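Local coordinates for protein Fe(2+) transporter FeoB (Methanocaldococcus jannaschii, PDB 2WJI) that probably transports ferrous iron across the cell membrane in a GTP-driven uptake system, binding guanine nucleotides through the G domain that makes up this chain, at residues P58-L63 and I71-Y76; D75-E80 and M105-N110; D90-E95 and D119-L124; I128-L133 and V139-L144. All coordinates share one frame; numbering follows the deposited sequence.

Contact 1. Residues P58-L63 and I71-Y76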
# COMPACT_ATOMS: atom_id res chain seq x y z
N PRO A 58 10.19 -2.75 -3.16
CA PRO A 58 10.36 -2.64 -4.61
C PRO A 58 9.10 -3.06 -5.34
O PRO A 58 8.45 -4.03 -4.94
CB PRO A 58 11.50 -3.62 -4.90
CG PRO A 58 12.24 -3.77 -3.61
CD PRO A 58 11.20 -3.62 -2.53
N GLY A 59 8.76 -2.34 -6.40
CA GLY A 59 7.60 -2.64 -7.21
C GLY A 59 7.67 -4.04 -7.80
O GLY A 59 8.69 -4.42 -8.40
N VAL A 60 6.60 -4.80 -7.64
CA VAL A 60 6.55 -6.16 -8.16
C VAL A 60 5.17 -6.46 -8.75
O VAL A 60 4.18 -5.85 -8.34
CB VAL A 60 6.87 -7.20 -7.07
CG1 VAL A 60 8.34 -7.09 -6.65
CG2 VAL A 60 5.96 -7.01 -5.85
N TYR A 61 5.12 -7.37 -9.71
CA TYR A 61 3.85 -7.79 -10.29
C TYR A 61 3.33 -9.07 -9.65
O TYR A 61 2.15 -9.40 -9.74
CB TYR A 61 3.98 -8.01 -11.80
CG TYR A 61 4.10 -6.74 -12.61
CD1 TYR A 61 3.02 -5.88 -12.76
CD2 TYR A 61 5.30 -6.42 -13.24
CE1 TYR A 61 3.13 -4.72 -13.51
CE2 TYR A 61 5.42 -5.26 -13.99
CZ TYR A 61 4.33 -4.42 -14.12
OH TYR A 61 4.46 -3.27 -14.87
N SER A 62 4.24 -9.80 -9.00
CA SER A 62 3.91 -11.04 -8.31
C SER A 62 5.01 -11.39 -7.31
O SER A 62 6.01 -10.68 -7.22
CB SER A 62 3.73 -12.17 -9.31
OG SER A 62 4.88 -12.29 -10.13
N LEU A 63 4.83 -12.48 -6.58
CA LEU A 63 5.83 -12.91 -5.60
C LEU A 63 6.42 -14.29 -5.87
O LEU A 63 6.69 -15.07 -4.95
CB LEU A 63 5.26 -12.83 -4.18
CG LEU A 63 4.98 -11.39 -3.74
CD1 LEU A 63 4.27 -11.33 -2.40
CD2 LEU A 63 6.27 -10.59 -3.70
N ILE A 71 12.25 -11.34 -5.06
CA ILE A 71 12.87 -12.07 -3.95
C ILE A 71 12.98 -11.19 -2.71
O ILE A 71 12.74 -11.65 -1.60
CB ILE A 71 14.29 -12.58 -4.31
CG1 ILE A 71 14.28 -13.32 -5.65
CG2 ILE A 71 14.83 -13.48 -3.20
CD1 ILE A 71 13.52 -14.62 -5.62
N ILE A 72 13.35 -9.93 -2.91
CA ILE A 72 13.46 -8.99 -1.81
C ILE A 72 12.11 -8.74 -1.13
O ILE A 72 12.02 -8.75 0.10
CB ILE A 72 14.06 -7.64 -2.27
CG1 ILE A 72 15.48 -7.83 -2.79
CG2 ILE A 72 14.02 -6.62 -1.13
CD1 ILE A 72 16.18 -6.54 -3.17
N ALA A 73 11.07 -8.53 -1.93
CA ALA A 73 9.73 -8.30 -1.41
C ALA A 73 9.22 -9.50 -0.62
O ALA A 73 8.71 -9.36 0.50
CB ALA A 73 8.76 -7.97 -2.55
N ARG A 74 9.35 -10.69 -1.20
CA ARG A 74 8.86 -11.90 -0.56
C ARG A 74 9.56 -12.23 0.75
O ARG A 74 8.91 -12.61 1.73
CB ARG A 74 8.94 -13.09 -1.52
CG ARG A 74 8.97 -14.44 -0.83
CD ARG A 74 8.15 -15.46 -1.58
NE ARG A 74 8.43 -16.82 -1.14
CZ ARG A 74 7.51 -17.75 -0.95
NH1 ARG A 74 6.23 -17.47 -1.15
NH2 ARG A 74 7.86 -18.97 -0.54
N ASP A 75 10.88 -12.09 0.77
CA ASP A 75 11.66 -12.34 1.98
C ASP A 75 11.26 -11.39 3.11
O ASP A 75 11.24 -11.78 4.29
CB ASP A 75 13.16 -12.20 1.71
CG ASP A 75 13.72 -13.36 0.89
OD1 ASP A 75 14.92 -13.31 0.53
OD2 ASP A 75 12.97 -14.32 0.61
N TYR A 76 10.95 -10.15 2.77
CA TYR A 76 10.57 -9.19 3.79
C TYR A 76 9.27 -9.59 4.48
O TYR A 76 9.18 -9.62 5.71
CB TYR A 76 10.45 -7.76 3.24
CG TYR A 76 10.13 -6.77 4.32
CD1 TYR A 76 11.14 -6.19 5.09
CD2 TYR A 76 8.81 -6.42 4.61
CE1 TYR A 76 10.84 -5.29 6.10
CE2 TYR A 76 8.51 -5.53 5.60
CZ TYR A 76 9.52 -4.96 6.35
OH TYR A 76 9.21 -4.07 7.35

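Contact 2. Residues D75-E80 and M105-N110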
# COMPACT_ATOMS: atom_id res chain seq x y z
N ASP A 75 10.88 -12.09 0.77
CA ASP A 75 11.66 -12.34 1.98
C ASP A 75 11.26 -11.39 3.11
O ASP A 75 11.24 -11.78 4.29
CB ASP A 75 13.16 -12.20 1.71
CG ASP A 75 13.72 -13.36 0.89
OD1 ASP A 75 14.92 -13.31 0.53
OD2 ASP A 75 12.97 -14.32 0.61
N TYR A 76 10.95 -10.15 2.77
CA TYR A 76 10.57 -9.19 3.79
C TYR A 76 9.27 -9.59 4.48
O TYR A 76 9.18 -9.62 5.71
CB TYR A 76 10.45 -7.76 3.24
CG TYR A 76 10.13 -6.77 4.32
CD1 TYR A 76 11.14 -6.19 5.09
CD2 TYR A 76 8.81 -6.42 4.61
CE1 TYR A 76 10.84 -5.29 6.10
CE2 TYR A 76 8.51 -5.53 5.60
CZ TYR A 76 9.52 -4.96 6.35
OH TYR A 76 9.21 -4.07 7.35
N ILE A 77 8.26 -9.92 3.69
CA ILE A 77 6.96 -10.27 4.26
C ILE A 77 7.04 -11.53 5.12
O ILE A 77 6.47 -11.58 6.21
CB ILE A 77 5.89 -10.41 3.17
CG1 ILE A 77 5.60 -9.04 2.55
CG2 ILE A 77 4.62 -11.01 3.74
CD1 ILE A 77 4.71 -9.10 1.35
N ILE A 78 7.75 -12.54 4.63
CA ILE A 78 7.89 -13.83 5.32
C ILE A 78 8.75 -13.77 6.58
O ILE A 78 8.38 -14.30 7.63
CB ILE A 78 8.51 -14.89 4.38
CG1 ILE A 78 7.48 -15.34 3.34
CG2 ILE A 78 9.01 -16.08 5.18
CD1 ILE A 78 6.24 -15.98 3.95
N ASN A 79 9.91 -13.14 6.47
CA ASN A 79 10.87 -13.14 7.57
C ASN A 79 10.72 -11.95 8.51
O ASN A 79 10.92 -12.08 9.71
CB ASN A 79 12.29 -13.20 7.01
CG ASN A 79 12.51 -14.43 6.15
OD1 ASN A 79 11.99 -15.51 6.45
ND2 ASN A 79 13.26 -14.27 5.06
N GLU A 80 10.38 -10.78 7.97
CA GLU A 80 10.24 -9.58 8.79
C GLU A 80 8.85 -9.44 9.40
O GLU A 80 8.66 -8.70 10.37
CB GLU A 80 10.61 -8.33 8.00
CG GLU A 80 12.08 -8.26 7.61
CD GLU A 80 13.01 -8.53 8.79
OE1 GLU A 80 12.71 -8.06 9.90
OE2 GLU A 80 14.04 -9.20 8.60
N MET A 105 -2.66 -12.51 0.01
CA MET A 105 -3.66 -13.19 0.82
C MET A 105 -3.23 -14.62 1.10
O MET A 105 -3.33 -15.12 2.22
CB MET A 105 -5.01 -13.18 0.11
CG MET A 105 -5.60 -11.81 -0.09
SD MET A 105 -7.04 -11.86 -1.17
CE MET A 105 -7.68 -10.20 -0.98
N GLU A 106 -2.73 -15.29 0.06
CA GLU A 106 -2.35 -16.69 0.17
C GLU A 106 -1.28 -16.92 1.23
O GLU A 106 -1.30 -17.93 1.92
CB GLU A 106 -1.88 -17.23 -1.19
CG GLU A 106 -1.53 -18.70 -1.17
CD GLU A 106 -1.68 -19.35 -2.53
OE1 GLU A 106 -1.17 -20.47 -2.71
OE2 GLU A 106 -2.31 -18.73 -3.42
N MET A 107 -0.35 -15.98 1.36
CA MET A 107 0.75 -16.17 2.30
C MET A 107 0.41 -15.73 3.73
O MET A 107 1.26 -15.76 4.61
CB MET A 107 2.03 -15.50 1.81
CG MET A 107 1.91 -14.02 1.52
SD MET A 107 3.33 -13.46 0.54
CE MET A 107 4.68 -13.82 1.65
N GLY A 108 -0.85 -15.35 3.94
CA GLY A 108 -1.34 -15.04 5.27
C GLY A 108 -1.01 -13.65 5.77
O GLY A 108 -1.07 -13.38 6.96
N ALA A 109 -0.65 -12.75 4.86
CA ALA A 109 -0.30 -11.39 5.26
C ALA A 109 -1.53 -10.67 5.81
O ALA A 109 -2.63 -10.81 5.27
CB ALA A 109 0.30 -10.63 4.09
N ASN A 110 -1.34 -9.92 6.89
CA ASN A 110 -2.36 -8.99 7.38
C ASN A 110 -2.45 -7.83 6.40
O ASN A 110 -1.54 -7.00 6.32
CB ASN A 110 -2.00 -8.47 8.77
CG ASN A 110 -3.15 -7.70 9.41
OD1 ASN A 110 -4.31 -7.90 9.06
ND2 ASN A 110 -2.82 -6.83 10.36

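Contact 3. Residues D90-E95 and D119-L124. With GNP (phosphoaminophosphonic acid-guanylate ester), chain C.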
# COMPACT_ATOMS: atom_id res chain seq x y z
N ASP A 90 -3.66 0.31 -8.44
CA ASP A 90 -4.09 1.36 -9.36
C ASP A 90 -5.55 1.13 -9.71
O ASP A 90 -5.90 0.09 -10.26
CB ASP A 90 -3.21 1.33 -10.62
CG ASP A 90 -3.55 2.45 -11.61
OD1 ASP A 90 -4.57 3.15 -11.45
OD2 ASP A 90 -2.77 2.62 -12.58
N ALA A 91 -6.40 2.10 -9.37
CA ALA A 91 -7.83 2.00 -9.64
C ALA A 91 -8.14 1.81 -11.12
O ALA A 91 -9.19 1.29 -11.47
CB ALA A 91 -8.57 3.21 -9.11
N THR A 92 -7.23 2.25 -11.98
CA THR A 92 -7.46 2.14 -13.43
C THR A 92 -6.88 0.88 -14.07
O THR A 92 -6.94 0.71 -15.29
CB THR A 92 -6.94 3.38 -14.21
OG1 THR A 92 -5.51 3.42 -14.15
CG2 THR A 92 -7.54 4.66 -13.64
N ALA A 93 -6.31 -0.01 -13.25
CA ALA A 93 -5.80 -1.28 -13.76
C ALA A 93 -5.98 -2.37 -12.72
O ALA A 93 -5.03 -3.02 -12.31
CB ALA A 93 -4.33 -1.15 -14.15
N LEU A 94 -7.23 -2.58 -12.31
CA LEU A 94 -7.51 -3.43 -11.16
C LEU A 94 -7.13 -4.89 -11.40
O LEU A 94 -6.44 -5.48 -10.58
CB LEU A 94 -8.98 -3.33 -10.77
CG LEU A 94 -9.21 -3.04 -9.30
CD1 LEU A 94 -8.35 -1.85 -8.89
CD2 LEU A 94 -10.69 -2.76 -9.02
N GLU A 95 -7.56 -5.45 -12.53
CA GLU A 95 -7.31 -6.86 -12.83
C GLU A 95 -5.83 -7.20 -12.77
O GLU A 95 -5.43 -8.19 -12.17
CB GLU A 95 -7.89 -7.26 -14.19
CG GLU A 95 -7.77 -8.76 -14.49
CD GLU A 95 -8.43 -9.18 -15.81
OE1 GLU A 95 -8.45 -8.36 -16.76
OE2 GLU A 95 -8.91 -10.33 -15.88
N ASP A 119 -8.73 9.72 -8.88
CA ASP A 119 -8.99 10.88 -9.72
C ASP A 119 -8.85 10.51 -11.21
O ASP A 119 -9.61 10.99 -12.06
CB ASP A 119 -8.04 12.03 -9.37
CG ASP A 119 -6.58 11.67 -9.61
OD1 ASP A 119 -5.89 12.40 -10.36
OD2 ASP A 119 -6.11 10.65 -9.06
N LEU A 120 -7.88 9.66 -11.53
CA LEU A 120 -7.70 9.19 -12.90
C LEU A 120 -8.91 8.36 -13.32
O LEU A 120 -9.48 8.57 -14.39
CB LEU A 120 -6.40 8.40 -13.06
CG LEU A 120 -5.92 8.12 -14.49
CD1 LEU A 120 -5.85 9.42 -15.29
CD2 LEU A 120 -4.57 7.39 -14.49
N ALA A 121 -9.32 7.42 -12.47
CA ALA A 121 -10.50 6.61 -12.74
C ALA A 121 -11.71 7.49 -13.03
O ALA A 121 -12.42 7.30 -14.02
CB ALA A 121 -10.79 5.68 -11.58
N LYS A 122 -11.94 8.47 -12.16
CA LYS A 122 -13.06 9.39 -12.32
C LYS A 122 -13.05 10.08 -13.69
O LYS A 122 -14.06 10.13 -14.38
CB LYS A 122 -13.04 10.43 -11.20
CG LYS A 122 -14.11 11.49 -11.30
CD LYS A 122 -13.67 12.77 -10.61
CE LYS A 122 -12.65 13.54 -11.45
NZ LYS A 122 -11.25 13.00 -11.37
N SER A 123 -11.89 10.61 -14.07
CA SER A 123 -11.79 11.36 -15.32
C SER A 123 -11.88 10.47 -16.56
O SER A 123 -12.13 10.95 -17.65
CB SER A 123 -10.49 12.18 -15.35
OG SER A 123 -9.40 11.38 -15.77
N LEU A 124 -11.69 9.17 -16.37
CA LEU A 124 -11.77 8.21 -17.47
C LEU A 124 -13.08 7.42 -17.44
O LEU A 124 -13.24 6.44 -18.18
CB LEU A 124 -10.58 7.26 -17.46
CG LEU A 124 -9.21 7.91 -17.66
CD1 LEU A 124 -8.14 6.86 -17.85
CD2 LEU A 124 -9.24 8.85 -18.86
PG GNP C . 7.92 2.50 -8.85
O1G GNP C . 8.67 2.66 -7.57
O2G GNP C . 7.34 1.11 -9.03
O3G GNP C . 8.96 2.87 -9.88
N3B GNP C . 6.72 3.56 -8.95
PB GNP C . 5.77 4.08 -7.77
O1B GNP C . 4.83 3.01 -7.39
O2B GNP C . 6.61 4.58 -6.68
O3A GNP C . 4.94 5.25 -8.30
PA GNP C . 5.15 6.76 -8.03
O1A GNP C . 4.56 7.11 -6.71
O2A GNP C . 6.56 7.17 -8.25
O5' GNP C . 4.27 7.48 -9.11
C5' GNP C . 4.10 6.88 -10.38
C4' GNP C . 3.32 7.82 -11.29
O4' GNP C . 1.91 7.80 -10.95
C3' GNP C . 3.76 9.28 -11.21
O3' GNP C . 3.60 9.89 -12.49
C2' GNP C . 2.75 9.87 -10.24
O2' GNP C . 2.55 11.25 -10.46
C1' GNP C . 1.50 9.11 -10.64
N9 GNP C . 0.52 9.10 -9.57
C8 GNP C . 0.75 8.78 -8.25
N7 GNP C . -0.33 8.87 -7.52
C5 GNP C . -1.32 9.30 -8.40
C6 GNP C . -2.69 9.58 -8.17
O6 GNP C . -3.33 9.51 -7.11
N1 GNP C . -3.34 9.99 -9.34
C2 GNP C . -2.74 10.11 -10.57
N2 GNP C . -3.53 10.52 -11.58
N3 GNP C . -1.46 9.85 -10.79
C4 GNP C . -0.81 9.45 -9.67

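Contact 4. Residues I128-L133 and V139-L144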
# COMPACT_ATOMS: atom_id res chain seq x y z
N ILE A 128 -15.53 2.28 -9.63
CA ILE A 128 -15.16 1.18 -8.76
C ILE A 128 -16.11 1.11 -7.57
O ILE A 128 -16.21 2.07 -6.80
CB ILE A 128 -13.73 1.34 -8.21
CG1 ILE A 128 -12.76 1.72 -9.33
CG2 ILE A 128 -13.29 0.07 -7.52
CD1 ILE A 128 -12.53 0.62 -10.34
N ASP A 129 -16.80 -0.01 -7.41
CA ASP A 129 -17.63 -0.21 -6.23
C ASP A 129 -16.76 -0.68 -5.07
O ASP A 129 -16.49 -1.87 -4.93
CB ASP A 129 -18.75 -1.21 -6.51
CG ASP A 129 -19.84 -1.19 -5.44
OD1 ASP A 129 -19.57 -0.74 -4.30
OD2 ASP A 129 -20.98 -1.61 -5.74
N VAL A 130 -16.32 0.27 -4.25
CA VAL A 130 -15.42 -0.03 -3.14
C VAL A 130 -16.05 -0.96 -2.10
O VAL A 130 -15.40 -1.87 -1.60
CB VAL A 130 -14.94 1.26 -2.43
CG1 VAL A 130 -14.56 0.98 -0.98
CG2 VAL A 130 -13.79 1.88 -3.19
N ASP A 131 -17.32 -0.72 -1.79
CA ASP A 131 -18.00 -1.52 -0.77
C ASP A 131 -18.15 -2.97 -1.22
O ASP A 131 -18.13 -3.88 -0.40
CB ASP A 131 -19.37 -0.92 -0.45
CG ASP A 131 -19.28 0.25 0.52
OD1 ASP A 131 -20.33 0.62 1.10
OD2 ASP A 131 -18.17 0.79 0.71
N LYS A 132 -18.29 -3.16 -2.52
CA LYS A 132 -18.46 -4.49 -3.10
C LYS A 132 -17.11 -5.21 -3.20
O LYS A 132 -17.02 -6.41 -2.95
CB LYS A 132 -19.10 -4.38 -4.48
CG LYS A 132 -19.36 -5.71 -5.17
CD LYS A 132 -20.00 -5.48 -6.53
CE LYS A 132 -20.44 -6.79 -7.18
NZ LYS A 132 -21.02 -6.57 -8.54
N LEU A 133 -16.08 -4.46 -3.56
CA LEU A 133 -14.73 -5.00 -3.64
C LEU A 133 -14.29 -5.47 -2.25
O LEU A 133 -13.65 -6.51 -2.10
CB LEU A 133 -13.78 -3.93 -4.17
CG LEU A 133 -12.32 -4.31 -4.44
CD1 LEU A 133 -12.24 -5.47 -5.42
CD2 LEU A 133 -11.57 -3.10 -4.98
N VAL A 139 -11.01 -7.86 2.63
CA VAL A 139 -9.96 -6.93 3.03
C VAL A 139 -10.50 -5.51 2.97
O VAL A 139 -11.32 -5.18 2.10
CB VAL A 139 -8.73 -7.06 2.11
CG1 VAL A 139 -7.68 -6.00 2.45
CG2 VAL A 139 -8.13 -8.47 2.22
N LYS A 140 -10.06 -4.66 3.88
CA LYS A 140 -10.49 -3.26 3.88
C LYS A 140 -9.88 -2.51 2.70
O LYS A 140 -8.72 -2.72 2.34
CB LYS A 140 -10.09 -2.59 5.20
CG LYS A 140 -11.22 -1.82 5.86
CD LYS A 140 -12.46 -2.70 6.02
CE LYS A 140 -12.14 -4.01 6.74
NZ LYS A 140 -13.14 -5.09 6.45
N VAL A 141 -10.67 -1.63 2.08
CA VAL A 141 -10.24 -0.88 0.92
C VAL A 141 -10.32 0.62 1.17
O VAL A 141 -11.37 1.14 1.54
CB VAL A 141 -11.10 -1.19 -0.33
CG1 VAL A 141 -10.72 -0.27 -1.47
CG2 VAL A 141 -10.94 -2.65 -0.74
N VAL A 142 -9.21 1.31 0.96
CA VAL A 142 -9.17 2.76 1.14
C VAL A 142 -9.00 3.48 -0.19
O VAL A 142 -7.93 3.40 -0.80
CB VAL A 142 -8.02 3.18 2.07
CG1 VAL A 142 -8.07 4.68 2.33
CG2 VAL A 142 -8.07 2.40 3.37
N PRO A 143 -10.04 4.18 -0.65
CA PRO A 143 -9.94 4.92 -1.91
C PRO A 143 -9.14 6.21 -1.73
O PRO A 143 -9.41 6.97 -0.81
CB PRO A 143 -11.40 5.26 -2.24
CG PRO A 143 -12.24 4.43 -1.32
CD PRO A 143 -11.41 4.19 -0.10
N LEU A 144 -8.17 6.47 -2.60
CA LEU A 144 -7.46 7.73 -2.49
C LEU A 144 -6.89 8.25 -3.81
O LEU A 144 -6.88 7.54 -4.81
CB LEU A 144 -6.36 7.65 -1.43
CG LEU A 144 -5.18 6.70 -1.62
CD1 LEU A 144 -4.05 7.09 -0.69
CD2 LEU A 144 -5.58 5.25 -1.40

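Contact 1. Residues P58-L63 and I71-Y76
L63 lays its CD2 methyl over A73, with L63 CD2 3.8 Å from A73 CB. The leucine reaches there because CG stands opposite its own carbonyl carbon (chi1 -67°), which turns the isobutyl group to the flank of helix 68-80. The same methyl rests against the start of the next residue, L63 CD2 lying 4.0 Å from R74 N. V60 comes to A73 as well: V60 CG1 is 4.2 Å from A73 CB, and the alanine methyl therefore has two aliphatic neighbours from the loop. At the other end of the loop, P58 and I72 cross at about a right angle, with P58 CG 4.2 Å from I72 CG2. R74 bends at chi2 and passes its aliphatic part by the backbone of L63, where R74 CD is 3.7 Å from L63 O.

P58 and G59 close the D56-L57-P58-G59 segment, the DxxG (G3) motif of G proteins, predicted to bind GTP; the loop after it corresponds to switch II. The P58 side chain lies about 7 Å from the bound nucleotide analogue. Behind the loop, V60 pairs by backbone hydrogen bonding with G10 of the nucleotide-binding P-loop, and L63 N bonds to Q103 OE1 of helix 94-106. Mostly aliphatic packing, with no hydrogen bond or salt bridge between the two segments, holds this face of the loop on its own helix, an arrangement without directional bonds that is consistent with a segment able to shift with nucleotide state.

Contact 2. Residues D75-E80 and M105-N110
I77 and I78 meet M107 with no flat group between them; the ring in these segments, that of Y76, carries E80 CB on one face, 3.6 Å above the ring plane and offset toward the rim, as an interaction within helix 68-80. The contact itself turns on the methyl end of M107. Its CE lies 3.5 Å from I77 CG2 and equally 3.5 Å from I78 CD1, so the thioether end is lodged between two successive isoleucines of the helix. I78 CG1 is also near, 3.6 Å from M107 CE. M107 holds CG between its backbone N and carbonyl carbon (chi1 57°) and then bends at chi3 (-61°), which brings the methyl round to the isoleucines. It crosses I77 at about a right angle. A109 adds a looser touch, I77 CG2 lying 4.4 Å from A109 CB.

Between M107 and A109, G108 has positive phi and forms the Schellman motif that ends helix 94-106. This turn lets the residues on both of its sides face helix 68-80. I77 also packs on I9 of strand 3-9, and M107 on L63 in the loop before helix 68-80. N110, through ND2, bonds to D83 O and A162 O as the chain enters strand 111-116. The contact thus joins helix 68-80 to the turn that leads from helix 94-106 into the central sheet.

Contact 3. Residues D90-E95 and D119-L124
D90 OD1 is gripped twice by T92, whose methyl packs on A121: T92 N donates over 2.9 Å to D90 OD1 at 163°, closing an Asx turn, and T92 OG1 adds a second bond of 2.9 Å to the same oxygen. Both donors approach from one face of the carboxylate, above its plane. The hydroxyl sits between backbone N and carbonyl carbon (chi1 68°), leaving CG2 to face helix 118-123. There T92 CG2 is 3.5 Å from A121 N and 3.9 Å from L120 CG, the threonine crossing L120 at about a right angle. A91 CB meets A121 CB at 4.1 Å beside it. A serine at T92 would keep the hydroxyl but lose this methyl, and would probably open a gap against L120 and A121.

On the nucleotide side of the helix, D119 reads guanine with two bonds: GNP N1 donates to D119 OD2 at 2.9 Å, nearly straight at 177°, and GNP N2 donates to D119 OD1 at 3.3 Å. This is the aspartate of the NKxD (G4) motif, N116 to D119, which confers guanine specificity in G proteins. L120 CB also lies near GNP N2. In the fold, the D90-A93 turn links strand 84-90 to helix 94-106, and A91 hydrogen-bonds through its backbone to N116 at the end of the adjoining parallel strand 111-116. The contact packs this turn against helix 118-123, which follows strand 111-116, beside the guanine base.

Contact 4. Residues I128-L133 and V139-L144
V130 points its CB at strand 141-143 and divides there into two methyls with different duties. CG1, set roughly opposite the backbone N (chi1 154°), meets V141: V130 CG1 lies 4.1 Å from V141 CG1 and also 4.1 Å from V141 O. CG2 goes to the proline, with V130 CG2 3.5 Å from P143 CG, and it also lies 4.1 Å from V141 CG1. The valine therefore straddles V141 and P143, the two residues of the strand whose side chains face this helix. One turn on, L133 continues the surface, its CG 4.3 Å from V141 CG2. Shortening V130 to an alanine would strip off both methyls and would probably leave V141 CG1 and P143 CG with a gap where they now have a partner.

The start of helix 130-137 is fixed by its own residues: D129 is the N-cap, and K132 N bonds to D129 OD1 at 3.3 Å, approaching from above the carboxylate plane. V130 also touches L115 of the neighbouring strand 111-116, while V142, pointing the other way, packs on A158 of helix 152-162. Strand 141-143 is the outermost strand of its edge of the sheet, with a helix on each side. The side-chain contacts between the segments are all aliphatic and no hydrogen bond crosses between them; E134, one residue beyond L133, supplies one through OE1 to V141 N. Shape fit and that bond thus set helix 130-137 beside the strand that leads, through L144, to S145, A146 and A147 of the nucleotide site.

All four contacts lie in one G domain, around its central sheet. Contacts 1 and 2 share D75 and Y76 on helix 68-80; their centres are 10 Å apart, and L63 packs on M107 between them. Contacts 3 and 4 form a second pair, centres 13 Å apart, joined by I128 packing on A91 and L94. Contacts 2 and 3 use opposite ends of helix 94-106, their centres 27 Å apart, and M105 on V139 ties contact 2 to contact 4. Along the chain contact 1 comes first and contact 4 last, while the segments of contacts 2 and 3 alternate. Contact 1 lies near the nucleotide's phosphates and contact 3 holds its base; contacts 2 and 4 lie farther out.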